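Local structure of putative aspartate aminotransferase (Thermus thermophilus, 1IUG) at residues L37-L42 / V53-G58; F47-E52 / L198-L203; L62-L67 / A178-S183; K69-P74 / E204-R209; V156-V161 / M174-A179. The protein probably catalyses pyridoxal-phosphate-dependent transfer of amino groups between amino acids such as aspartate and oxo acids, as a class-V aminotransferase. All coordinates share one frame; numbering follows the deposited sequence.

Interaction 1 (L37-L42 / V53-G58); sequences LKARGL and VLILTG
R40 reaches from helix 30-47 to the start of strand 52-57 and grips the carbonyl of V53. Its NE meets V53 O at 2.5 Å, an unusually short separation whose exact value is doubtful, with an N-H...O angle of 161° and the oxygen close to the guanidinium plane. NH2 turns to the same oxygen through a weak bond of 3.1 Å, so two donors share one acceptor. The side chain curls back to get there: CG stands beside the backbone N (chi1 -71°), and further bends at chi2 and chi3 bring the guanidinium down onto the strand. Beside this polar grip lies the close apolar part, where A39 CB meets I55 CD1 at 4.0 Å and R40 CD runs past I55 CG1. On the looser side the helix and strand are joined through a water. It accepts from V53 N at 2.9 Å, gives a weak bond to R40 O, and rests over one face of the guanidinium, near its rim. NH2 also forms a salt bridge with E52, giving the guanidinium a second, charged partner. Helix and strand run at 126° to each other; I55 is also packed by F36 and L43, while helix 233-246 lies against A39, helix 215-222 against L54, and strand 193-198 flanks strand 52-57 in the sheet.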
# COMPACT_ATOMS: atom_id res chain seq x y z
N LEU A 37 -2.56 -17.71 1.29
CA LEU A 37 -2.99 -18.67 0.28
C LEU A 37 -4.51 -18.81 0.29
O LEU A 37 -5.14 -18.97 -0.76
CB LEU A 37 -2.36 -20.04 0.52
CG LEU A 37 -0.96 -20.24 -0.06
CD1 LEU A 37 -0.39 -21.57 0.42
CD2 LEU A 37 -1.01 -20.19 -1.58
N LYS A 38 -5.09 -18.74 1.48
CA LYS A 38 -6.54 -18.83 1.66
C LYS A 38 -7.18 -17.66 0.92
O LYS A 38 -8.12 -17.83 0.14
CB LYS A 38 -6.87 -18.76 3.15
CG LYS A 38 -7.99 -19.68 3.63
CD LYS A 38 -9.31 -19.41 2.93
CE LYS A 38 -10.43 -20.33 3.42
NZ LYS A 38 -10.01 -21.30 4.48
N ALA A 39 -6.67 -16.45 1.15
CA ALA A 39 -7.20 -15.26 0.50
C ALA A 39 -7.05 -15.35 -1.01
O ALA A 39 -7.98 -15.02 -1.74
CB ALA A 39 -6.49 -14.01 1.04
N ARG A 40 -5.88 -15.82 -1.47
CA ARG A 40 -5.58 -16.00 -2.89
C ARG A 40 -6.72 -16.82 -3.51
O ARG A 40 -7.34 -16.41 -4.51
CB ARG A 40 -4.30 -16.84 -3.05
CG ARG A 40 -2.91 -16.25 -2.69
CD ARG A 40 -2.45 -15.04 -3.48
NE ARG A 40 -2.42 -15.23 -4.93
CZ ARG A 40 -2.02 -16.33 -5.59
NH1 ARG A 40 -1.57 -17.41 -4.97
NH2 ARG A 40 -2.16 -16.36 -6.91
N GLY A 41 -6.99 -17.98 -2.90
CA GLY A 41 -8.02 -18.89 -3.36
C GLY A 41 -9.43 -18.34 -3.36
O GLY A 41 -10.21 -18.62 -4.28
N LEU A 42 -9.78 -17.57 -2.33
CA LEU A 42 -11.11 -16.98 -2.24
C LEU A 42 -11.33 -15.88 -3.30
O LEU A 42 -12.40 -15.79 -3.89
CB LEU A 42 -11.36 -16.45 -0.83
CG LEU A 42 -11.44 -17.52 0.26
CD1 LEU A 42 -11.49 -16.88 1.63
CD2 LEU A 42 -12.66 -18.42 0.03
N VAL A 53 -4.81 -14.60 -8.82
CA VAL A 53 -5.11 -13.28 -8.30
C VAL A 53 -3.94 -12.88 -7.41
O VAL A 53 -3.53 -13.64 -6.52
CB VAL A 53 -6.43 -13.25 -7.49
CG1 VAL A 53 -6.74 -11.81 -7.07
CG2 VAL A 53 -7.58 -13.82 -8.31
N LEU A 54 -3.36 -11.72 -7.70
CA LEU A 54 -2.24 -11.22 -6.92
C LEU A 54 -2.69 -10.12 -5.95
O LEU A 54 -3.49 -9.25 -6.31
CB LEU A 54 -1.15 -10.69 -7.85
CG LEU A 54 -0.51 -11.74 -8.77
CD1 LEU A 54 0.45 -11.09 -9.73
CD2 LEU A 54 0.19 -12.81 -7.94
N ILE A 55 -2.21 -10.21 -4.71
CA ILE A 55 -2.53 -9.23 -3.67
C ILE A 55 -1.39 -8.22 -3.57
O ILE A 55 -0.25 -8.59 -3.29
CB ILE A 55 -2.71 -9.91 -2.31
CG1 ILE A 55 -3.82 -10.97 -2.39
CG2 ILE A 55 -3.00 -8.87 -1.23
CD1 ILE A 55 -4.08 -11.68 -1.08
N LEU A 56 -1.71 -6.95 -3.81
CA LEU A 56 -0.72 -5.88 -3.76
C LEU A 56 -1.03 -4.93 -2.61
O LEU A 56 -2.19 -4.62 -2.34
CB LEU A 56 -0.71 -5.10 -5.07
CG LEU A 56 -0.53 -5.87 -6.38
CD1 LEU A 56 -0.53 -4.89 -7.53
CD2 LEU A 56 0.75 -6.69 -6.37
N THR A 57 0.02 -4.46 -1.94
CA THR A 57 -0.15 -3.53 -0.84
C THR A 57 -0.13 -2.12 -1.41
O THR A 57 0.92 -1.61 -1.82
CB THR A 57 0.93 -3.75 0.24
OG1 THR A 57 0.77 -5.06 0.79
CG2 THR A 57 0.80 -2.72 1.36
N GLY A 58 -1.31 -1.53 -1.50
CA GLY A 58 -1.47 -0.19 -2.04
C GLY A 58 -2.93 0.01 -2.41
O GLY A 58 -3.74 -0.89 -2.19
O HOH W 1 -5.37 -16.68 -6.81

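Interaction 2 (F47-E52 / L198-L203); sequences FRTEGE and LSPRAL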
# COMPACT_ATOMS: atom_id res chain seq x y z
N PHE A 47 -13.48 -13.71 -8.38
CA PHE A 47 -13.25 -13.20 -9.73
C PHE A 47 -13.75 -14.13 -10.84
O PHE A 47 -13.85 -13.71 -12.00
CB PHE A 47 -11.77 -12.90 -9.96
CG PHE A 47 -11.35 -11.51 -9.57
CD1 PHE A 47 -10.55 -11.30 -8.44
CD2 PHE A 47 -11.72 -10.42 -10.34
CE1 PHE A 47 -10.13 -10.02 -8.10
CE2 PHE A 47 -11.31 -9.13 -10.01
CZ PHE A 47 -10.51 -8.93 -8.89
N ARG A 48 -14.04 -15.38 -10.49
CA ARG A 48 -14.52 -16.37 -11.46
C ARG A 48 -13.45 -16.58 -12.53
O ARG A 48 -13.65 -16.24 -13.70
CB ARG A 48 -15.80 -15.88 -12.15
CG ARG A 48 -17.01 -15.66 -11.27
CD ARG A 48 -17.48 -16.91 -10.57
NE ARG A 48 -18.79 -16.72 -9.95
CZ ARG A 48 -19.92 -16.47 -10.62
NH1 ARG A 48 -19.91 -16.40 -11.95
NH2 ARG A 48 -21.06 -16.31 -9.96
N THR A 49 -12.29 -17.07 -12.11
CA THR A 49 -11.21 -17.31 -13.05
C THR A 49 -10.45 -18.58 -12.72
O THR A 49 -10.47 -19.06 -11.59
CB THR A 49 -10.21 -16.11 -13.10
OG1 THR A 49 -9.18 -16.39 -14.06
CG2 THR A 49 -9.56 -15.87 -11.75
N GLU A 50 -9.82 -19.15 -13.73
CA GLU A 50 -9.02 -20.35 -13.56
C GLU A 50 -7.57 -19.88 -13.41
O GLU A 50 -6.67 -20.68 -13.19
CB GLU A 50 -9.15 -21.25 -14.79
CG GLU A 50 -8.93 -22.73 -14.52
CD GLU A 50 -10.01 -23.33 -13.63
OE1 GLU A 50 -11.21 -23.22 -13.99
OE2 GLU A 50 -9.67 -23.90 -12.57
N GLY A 51 -7.38 -18.56 -13.51
CA GLY A 51 -6.07 -17.97 -13.39
C GLY A 51 -5.60 -17.69 -11.98
O GLY A 51 -5.95 -18.41 -11.05
N GLU A 52 -4.83 -16.62 -11.82
CA GLU A 52 -4.29 -16.24 -10.51
C GLU A 52 -4.66 -14.82 -10.11
O GLU A 52 -4.81 -13.95 -10.96
CB GLU A 52 -2.76 -16.35 -10.52
CG GLU A 52 -2.20 -17.71 -10.90
CD GLU A 52 -2.39 -18.78 -9.84
OE1 GLU A 52 -2.66 -18.44 -8.67
OE2 GLU A 52 -2.26 -19.97 -10.18
N LEU A 198 -5.47 -12.28 -13.09
CA LEU A 198 -4.98 -12.63 -14.41
C LEU A 198 -5.51 -13.99 -14.86
O LEU A 198 -5.33 -14.99 -14.17
CB LEU A 198 -3.44 -12.67 -14.40
CG LEU A 198 -2.70 -11.40 -13.99
CD1 LEU A 198 -1.28 -11.72 -13.59
CD2 LEU A 198 -2.74 -10.38 -15.12
N SER A 199 -6.15 -14.01 -16.02
CA SER A 199 -6.69 -15.24 -16.59
C SER A 199 -5.52 -16.07 -17.13
O SER A 199 -4.39 -15.56 -17.26
CB SER A 199 -7.65 -14.91 -17.74
OG SER A 199 -6.94 -14.36 -18.85
N PRO A 200 -5.75 -17.37 -17.42
CA PRO A 200 -4.68 -18.23 -17.95
C PRO A 200 -4.07 -17.61 -19.21
O PRO A 200 -2.86 -17.63 -19.40
CB PRO A 200 -5.42 -19.53 -18.25
CG PRO A 200 -6.47 -19.57 -17.17
CD PRO A 200 -6.98 -18.14 -17.18
N ARG A 201 -4.94 -17.03 -20.03
CA ARG A 201 -4.58 -16.36 -21.28
C ARG A 201 -3.54 -15.26 -20.97
O ARG A 201 -2.47 -15.22 -21.57
CB ARG A 201 -5.86 -15.76 -21.86
CG ARG A 201 -6.05 -15.76 -23.38
CD ARG A 201 -4.99 -14.99 -24.13
NE ARG A 201 -5.46 -14.63 -25.48
CZ ARG A 201 -6.12 -13.51 -25.78
NH1 ARG A 201 -6.42 -12.63 -24.84
NH2 ARG A 201 -6.46 -13.26 -27.03
N ALA A 202 -3.87 -14.41 -20.00
CA ALA A 202 -3.00 -13.30 -19.60
C ALA A 202 -1.68 -13.74 -18.98
O ALA A 202 -0.65 -13.08 -19.16
CB ALA A 202 -3.75 -12.37 -18.65
N LEU A 203 -1.70 -14.86 -18.25
CA LEU A 203 -0.51 -15.38 -17.60
C LEU A 203 0.60 -15.74 -18.59
O LEU A 203 1.79 -15.54 -18.30
CB LEU A 203 -0.86 -16.60 -16.73
CG LEU A 203 -1.69 -16.33 -15.47
CD1 LEU A 203 -2.16 -17.64 -14.85
CD2 LEU A 203 -0.87 -15.53 -14.46
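E52 and L198 form an antiparallel hydrogen-bonded pair, E52 N lying in the carbonyl plane of L198 and giving a bond of 2.9 Å to L198 O, while L198 N returns one of 2.8 Å to E52 O. The peptide joining E50 to G51 offers a face, over which the P200 ring lies with CD 3.7 Å from G51 N. Between these, G51 CA sends a C-H...O contact to L198 O at 3.2 Å; any side chain there would strike that oxygen. T49 shapes the turn: its OG1, anti to the backbone N (chi1 -179°), accepts from G51 N at 2.9 Å in an ST turn, approaches S199 CA, and is also bonded to E172. With a valine in place of T49, G51 N would probably lose its acceptor and E172 OE2 its bond to the hydroxyl. The L203 side chain crosses that of E52 at about a right angle, CD1 4.0 Å from E52 CG, while the E52 carboxylate turns away to R40. S199 OG caps helix 200-204 at A202 N and is bonded to D177 O. The contact joins strand 52-57, outermost in the sheet within this chain, to strand 193-198, with strand 178-182 next.

Interaction 3 (L62-L67 / A178-S183); sequences LAMEAL and AAASGS
A63 and L67, one turn apart on helix 60-71, rest on the alanine-lined face of strand 178-182. A63 CB meets A180 CB at 3.9 Å and lies a similar distance from S181 O. L67 does the longer reaching: with CG anti to the backbone N (chi1 -178°), its CD1 comes down over the strand backbone, 3.6 Å from A179 C, and is flanked by the methyls of A178 and A180, at 4.0 Å from A178 CB and 4.2 Å from A180 CB. M64 adds its CG at 4.2 Å from A180 CB, so that the A180 methyl is touched by A63, M64 and L67. The helix axis runs nearly antiparallel to the strand, at 163°, and only 7.4 Å above it, a spacing that the small side chains of A63, A178 and A180 allow.

In the next shell, M64 is packed against R89, F90 and I93 of helix 85-96, A63 also touches V196, and A178 touches L198. The strand itself is fixed by backbone bonds on either side, A179 and S181 to strand 193-198 and A180 to A158 and M160. Its other face, carrying A179 and S181, is packed by F47 of helix 30-47, among others. E65, which takes no part in the packing on the strand, accepts from Y212 N of the second subunit and forms a salt bridge with K69.

No hydrogen bond joins the two segments: the helix is held to the strand by close van der Waals packing of methyl and methylene groups, while the strand's backbone polar groups are engaged within the sheet.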
# COMPACT_ATOMS: atom_id res chain seq x y z
N LEU A 62 -2.99 1.53 -7.84
CA LEU A 62 -1.74 0.79 -7.97
C LEU A 62 -1.96 -0.49 -8.78
O LEU A 62 -1.14 -0.86 -9.62
CB LEU A 62 -1.17 0.43 -6.59
CG LEU A 62 0.14 -0.35 -6.61
CD1 LEU A 62 1.26 0.54 -7.14
CD2 LEU A 62 0.47 -0.83 -5.21
N ALA A 63 -3.07 -1.17 -8.51
CA ALA A 63 -3.42 -2.41 -9.21
C ALA A 63 -3.69 -2.14 -10.69
O ALA A 63 -3.37 -2.96 -11.55
CB ALA A 63 -4.65 -3.05 -8.55
N MET A 64 -4.29 -0.98 -10.99
CA MET A 64 -4.59 -0.59 -12.37
C MET A 64 -3.29 -0.37 -13.14
O MET A 64 -3.16 -0.83 -14.28
CB MET A 64 -5.42 0.69 -12.40
CG MET A 64 -6.85 0.52 -11.94
SD MET A 64 -7.66 2.12 -11.71
CE MET A 64 -7.96 2.64 -13.41
N GLU A 65 -2.34 0.31 -12.51
CA GLU A 65 -1.04 0.58 -13.12
C GLU A 65 -0.25 -0.70 -13.35
O GLU A 65 0.39 -0.85 -14.39
CB GLU A 65 -0.22 1.53 -12.24
CG GLU A 65 1.17 1.85 -12.81
CD GLU A 65 1.91 2.94 -12.05
OE1 GLU A 65 1.25 3.77 -11.40
OE2 GLU A 65 3.15 2.97 -12.12
N ALA A 66 -0.29 -1.61 -12.38
CA ALA A 66 0.44 -2.87 -12.49
C ALA A 66 -0.11 -3.74 -13.62
O ALA A 66 0.64 -4.43 -14.30
CB ALA A 66 0.37 -3.63 -11.18
N LEU A 67 -1.43 -3.70 -13.79
CA LEU A 67 -2.10 -4.46 -14.84
C LEU A 67 -1.62 -3.98 -16.20
O LEU A 67 -1.20 -4.79 -17.03
CB LEU A 67 -3.62 -4.29 -14.73
CG LEU A 67 -4.57 -5.03 -15.69
CD1 LEU A 67 -5.94 -5.09 -15.05
CD2 LEU A 67 -4.66 -4.36 -17.06
N ALA A 178 -7.77 -9.65 -17.91
CA ALA A 178 -7.22 -9.20 -16.63
C ALA A 178 -8.12 -8.15 -16.00
O ALA A 178 -8.79 -7.39 -16.70
CB ALA A 178 -5.81 -8.66 -16.82
N ALA A 179 -8.10 -8.10 -14.68
CA ALA A 179 -8.93 -7.14 -13.96
C ALA A 179 -8.25 -6.64 -12.69
O ALA A 179 -7.36 -7.30 -12.14
CB ALA A 179 -10.27 -7.78 -13.61
N ALA A 180 -8.66 -5.46 -12.25
CA ALA A 180 -8.11 -4.86 -11.04
C ALA A 180 -9.26 -4.46 -10.11
O ALA A 180 -10.34 -4.08 -10.57
CB ALA A 180 -7.26 -3.64 -11.38
N SER A 181 -9.02 -4.60 -8.82
CA SER A 181 -9.99 -4.23 -7.81
C SER A 181 -9.24 -3.78 -6.56
O SER A 181 -8.01 -3.83 -6.52
CB SER A 181 -10.92 -5.40 -7.48
OG SER A 181 -11.99 -4.97 -6.66
N GLY A 182 -9.99 -3.33 -5.56
CA GLY A 182 -9.40 -2.86 -4.32
C GLY A 182 -10.16 -3.38 -3.11
O GLY A 182 -11.20 -4.03 -3.25
N SER A 183 -9.67 -3.05 -1.92
CA SER A 183 -10.29 -3.52 -0.70
C SER A 183 -11.39 -2.66 -0.06
O SER A 183 -12.22 -3.20 0.69
CB SER A 183 -9.20 -3.81 0.34
OG SER A 183 -8.42 -2.65 0.58

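Interaction 4 (K69-P74 / E204-R209); sequences KNLFAP and ERLKPR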
# COMPACT_ATOMS: atom_id res chain seq x y z
N LYS A 69 1.08 -1.99 -17.01
CA LYS A 69 2.53 -2.13 -17.15
C LYS A 69 2.99 -3.55 -17.48
O LYS A 69 3.90 -3.75 -18.27
CB LYS A 69 3.23 -1.73 -15.85
CG LYS A 69 3.32 -0.25 -15.51
CD LYS A 69 4.07 0.51 -16.57
CE LYS A 69 4.19 1.99 -16.23
NZ LYS A 69 3.56 2.36 -14.94
N ASN A 70 2.37 -4.53 -16.83
CA ASN A 70 2.76 -5.92 -17.02
C ASN A 70 2.14 -6.69 -18.17
O ASN A 70 2.48 -7.85 -18.38
CB ASN A 70 2.58 -6.68 -15.71
CG ASN A 70 3.57 -6.25 -14.64
OD1 ASN A 70 4.56 -6.93 -14.40
ND2 ASN A 70 3.29 -5.12 -14.00
N LEU A 71 1.23 -6.06 -18.91
CA LEU A 71 0.58 -6.72 -20.04
C LEU A 71 0.82 -6.01 -21.36
O LEU A 71 0.58 -6.58 -22.42
CB LEU A 71 -0.93 -6.85 -19.80
CG LEU A 71 -1.34 -7.91 -18.78
CD1 LEU A 71 -2.83 -7.84 -18.55
CD2 LEU A 71 -0.91 -9.29 -19.24
N PHE A 72 1.30 -4.78 -21.29
CA PHE A 72 1.57 -3.99 -22.48
C PHE A 72 2.97 -3.38 -22.43
O PHE A 72 3.38 -2.82 -21.41
CB PHE A 72 0.52 -2.89 -22.64
CG PHE A 72 -0.89 -3.40 -22.75
CD1 PHE A 72 -1.74 -3.38 -21.64
CD2 PHE A 72 -1.37 -3.91 -23.95
CE1 PHE A 72 -3.04 -3.88 -21.72
CE2 PHE A 72 -2.67 -4.41 -24.05
CZ PHE A 72 -3.51 -4.39 -22.93
N ALA A 73 3.72 -3.55 -23.52
CA ALA A 73 5.07 -3.01 -23.62
C ALA A 73 4.99 -1.63 -24.26
O ALA A 73 4.01 -1.31 -24.94
CB ALA A 73 5.95 -3.95 -24.44
N PRO A 74 6.02 -0.78 -24.03
CA PRO A 74 6.05 0.57 -24.60
C PRO A 74 5.91 0.57 -26.12
O PRO A 74 6.50 -0.25 -26.81
CB PRO A 74 7.43 1.07 -24.17
CG PRO A 74 7.66 0.38 -22.88
CD PRO A 74 7.20 -1.02 -23.19
N GLU A 204 0.22 -16.23 -19.76
CA GLU A 204 1.19 -16.61 -20.80
C GLU A 204 1.69 -15.39 -21.57
O GLU A 204 2.74 -15.44 -22.21
CB GLU A 204 0.54 -17.59 -21.78
CG GLU A 204 0.00 -18.85 -21.15
CD GLU A 204 -0.75 -19.72 -22.14
OE1 GLU A 204 -0.27 -20.84 -22.43
OE2 GLU A 204 -1.83 -19.29 -22.62
N ARG A 205 0.93 -14.30 -21.50
CA ARG A 205 1.24 -13.05 -22.19
C ARG A 205 1.98 -12.04 -21.31
O ARG A 205 2.24 -10.92 -21.73
CB ARG A 205 -0.08 -12.42 -22.65
CG ARG A 205 -0.93 -13.27 -23.59
CD ARG A 205 -0.21 -13.60 -24.88
NE ARG A 205 -0.11 -12.41 -25.72
CZ ARG A 205 -1.11 -11.91 -26.44
NH1 ARG A 205 -2.29 -12.50 -26.45
NH2 ARG A 205 -0.93 -10.78 -27.12
N LEU A 206 2.34 -12.46 -20.10
CA LEU A 206 3.02 -11.57 -19.15
C LEU A 206 4.30 -10.87 -19.63
O LEU A 206 5.25 -11.51 -20.05
CB LEU A 206 3.28 -12.32 -17.84
CG LEU A 206 3.34 -11.45 -16.58
CD1 LEU A 206 1.99 -10.78 -16.37
CD2 LEU A 206 3.70 -12.31 -15.38
N LYS A 207 4.28 -9.54 -19.55
CA LYS A 207 5.41 -8.69 -19.94
C LYS A 207 5.93 -8.01 -18.66
O LYS A 207 5.71 -6.81 -18.47
CB LYS A 207 4.96 -7.58 -20.91
CG LYS A 207 4.42 -7.99 -22.28
CD LYS A 207 5.45 -8.75 -23.10
CE LYS A 207 4.90 -9.13 -24.48
NZ LYS A 207 3.49 -8.68 -24.74
N PRO A 208 6.64 -8.75 -17.80
CA PRO A 208 7.18 -8.23 -16.53
C PRO A 208 7.93 -6.91 -16.69
O PRO A 208 8.87 -6.80 -17.49
CB PRO A 208 8.13 -9.34 -16.08
CG PRO A 208 7.49 -10.57 -16.64
CD PRO A 208 7.13 -10.12 -18.03
N ARG A 209 7.53 -5.91 -15.91
CA ARG A 209 8.17 -4.60 -15.99
C ARG A 209 7.87 -3.70 -14.78
O ARG A 209 6.80 -3.78 -14.17
CB ARG A 209 7.92 -4.02 -17.40
CG ARG A 209 7.99 -2.54 -17.71
CD ARG A 209 6.98 -1.69 -17.00
NE ARG A 209 6.55 -0.58 -17.86
CZ ARG A 209 5.93 -0.72 -19.03
NH1 ARG A 209 5.65 -1.93 -19.50
NH2 ARG A 209 5.56 0.35 -19.71
O HOH W 2 1.14 -9.11 -23.14
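The C-terminal end of helix 60-71 meets the loop after helix 200-204 where N70 O accepts from K207 N at 2.7 Å, the donor tilted well out of the carbonyl plane. N70 CA returns a C-H...O contact to K207 O. The N70 side chain is fixed mainly by others, OD1 by L215 N and ND2 by A66 O and L213 O; to R209 N its OD1 offers a weak bond of 3.5 Å. R209 spans the residues beyond the helix. Its CG is anti to the backbone N (chi1 158°) and the bent chain carries NH1 to F72 O, 3.1 Å away and in that carbonyl's plane. K69 crosses R209 at about a right angle, its CD over one guanidinium face, so close to NE that the detail is doubtful; K69 NZ turns off to E65 and E96. P74 CG approaches NH2 obliquely at 3.8 Å. With a leucine in place of R209, F72 O would probably lose its NH1 donor. On the other flank L206 CD1 packs 3.6 Å from N70 O and 4.3 Å from L71 CD2, and K207 NZ donates to a water lodged by L71 O and R205 O. The loop between helices 200-204 and 215-222 here supplies donors to carbonyls at the C-terminal end of helix 60-71 and just beyond it, in the three-layered alpha/beta large domain of fold-type I pyridoxal-phosphate enzymes.

Interaction 5 (V156-V161 / M174-A179); sequences VGADMV and MGVDAA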
# COMPACT_ATOMS: atom_id res chain seq x y z
N VAL A 156 -8.00 -7.68 -23.14
CA VAL A 156 -9.00 -6.81 -22.55
C VAL A 156 -8.78 -6.71 -21.03
O VAL A 156 -8.93 -7.70 -20.31
CB VAL A 156 -10.44 -7.31 -22.82
CG1 VAL A 156 -11.46 -6.39 -22.16
CG2 VAL A 156 -10.69 -7.39 -24.32
N GLY A 157 -8.34 -5.54 -20.58
CA GLY A 157 -8.11 -5.31 -19.17
C GLY A 157 -9.28 -4.54 -18.59
O GLY A 157 -9.81 -3.64 -19.24
N ALA A 158 -9.70 -4.89 -17.37
CA ALA A 158 -10.85 -4.21 -16.78
C ALA A 158 -10.68 -3.72 -15.34
O ALA A 158 -9.98 -4.33 -14.53
CB ALA A 158 -12.08 -5.09 -16.87
N ASP A 159 -11.32 -2.59 -15.06
CA ASP A 159 -11.33 -2.00 -13.73
C ASP A 159 -12.63 -2.52 -13.12
O ASP A 159 -13.72 -2.12 -13.55
CB ASP A 159 -11.36 -0.47 -13.83
CG ASP A 159 -11.54 0.23 -12.47
OD1 ASP A 159 -12.11 -0.35 -11.52
OD2 ASP A 159 -11.13 1.40 -12.35
N MET A 160 -12.52 -3.44 -12.17
CA MET A 160 -13.68 -4.01 -11.49
C MET A 160 -13.67 -3.62 -10.01
O MET A 160 -14.17 -4.36 -9.16
CB MET A 160 -13.67 -5.54 -11.62
CG MET A 160 -13.94 -6.08 -13.03
SD MET A 160 -13.85 -7.89 -13.04
CE MET A 160 -14.19 -8.25 -14.73
N VAL A 161 -13.13 -2.44 -9.72
CA VAL A 161 -13.04 -1.96 -8.35
C VAL A 161 -14.39 -1.85 -7.66
O VAL A 161 -14.49 -2.19 -6.48
CB VAL A 161 -12.24 -0.64 -8.23
CG1 VAL A 161 -12.24 -0.16 -6.79
CG2 VAL A 161 -10.80 -0.85 -8.68
N MET A 174 -16.31 -13.76 -19.38
CA MET A 174 -16.85 -12.50 -19.91
C MET A 174 -15.94 -11.93 -21.00
O MET A 174 -16.16 -10.82 -21.48
CB MET A 174 -17.03 -11.46 -18.79
CG MET A 174 -18.06 -11.84 -17.74
SD MET A 174 -18.70 -10.41 -16.80
CE MET A 174 -17.23 -9.51 -16.47
N GLY A 175 -14.92 -12.69 -21.38
CA GLY A 175 -13.99 -12.24 -22.41
C GLY A 175 -12.91 -11.32 -21.87
O GLY A 175 -12.14 -10.74 -22.64
N VAL A 176 -12.85 -11.17 -20.56
CA VAL A 176 -11.86 -10.30 -19.93
C VAL A 176 -10.60 -11.08 -19.57
O VAL A 176 -10.67 -12.14 -18.95
CB VAL A 176 -12.44 -9.62 -18.67
CG1 VAL A 176 -11.40 -8.72 -18.01
CG2 VAL A 176 -13.68 -8.80 -19.05
N ASP A 177 -9.44 -10.56 -19.97
CA ASP A 177 -8.17 -11.23 -19.70
C ASP A 177 -7.56 -10.88 -18.35
O ASP A 177 -6.94 -11.73 -17.71
CB ASP A 177 -7.17 -10.94 -20.82
CG ASP A 177 -7.68 -11.38 -22.18
OD1 ASP A 177 -7.79 -12.60 -22.38
OD2 ASP A 177 -8.00 -10.51 -23.02
N ALA A 178 -7.77 -9.65 -17.91
CA ALA A 178 -7.22 -9.20 -16.63
C ALA A 178 -8.12 -8.15 -16.00
O ALA A 178 -8.79 -7.39 -16.70
CB ALA A 178 -5.81 -8.66 -16.82
N ALA A 179 -8.10 -8.10 -14.68
CA ALA A 179 -8.93 -7.14 -13.96
C ALA A 179 -8.25 -6.64 -12.69
O ALA A 179 -7.36 -7.30 -12.14
CB ALA A 179 -10.27 -7.78 -13.61
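Backbone bonds set strand 155-159 beside strand 178-182 in parallel, with G157 paired to A178 and A158 to A179. A158 N donates to A178 O at 2.7 Å, and V156 O receives two donors, D177 N at 2.9 Å and A178 N in a weak bond. C-H...O contacts run from G157 CA to A178 O and A179 CA to A158 O. Among polar side chains, D177 CG stands beside its own backbone N (chi1 -58°), swinging OD2 back to accept from V156 N at 2.8 Å through its anti lone pair, while OD1 forms a salt bridge with R201. D159 OD1 accepts from V161 N in an Asx turn, and its other oxygen comes near the pyridine N1 of the cofactor-bearing K185, as in fold-type I pyridoxal-phosphate enzymes. The apolar part is led by M160, extended beyond CG, whose CE meets M174 CE tip to tip at 3.7 Å and SD lies 3.6 Å from A179 CB. V176 CG1 packs on A158 CB at 3.9 Å. G175, with positive phi, turns the chain between M174 and V176. Strand 124-128 flanks strand 155-159 on its other edge; helix 140-150 packs on V156, M160 and M174, whereas helix 60-71 touches D159 and A178.

Interactions 1, 3 and 5 are buried, whereas 2 and 4 are partly exposed. Strand 178-182 serves both 3 and 5, which share A178 and A179: the first packs a helix on it by apolar contact alone, the second adds a neighbouring strand through backbone bonds. Helix 60-71 carries 3 and, farther on, 4, where hydrogen bonds and an arginine replace methyl packing; L71 and A178 bring 4 up against both 3 and 5. Two salt bridges tie interaction 2 to its neighbours: R40 to E52 joins 1 to 2, and R201 to D177 joins 2 to 5. Interactions 1 and 5, reaching different strands of one sheet, do not touch.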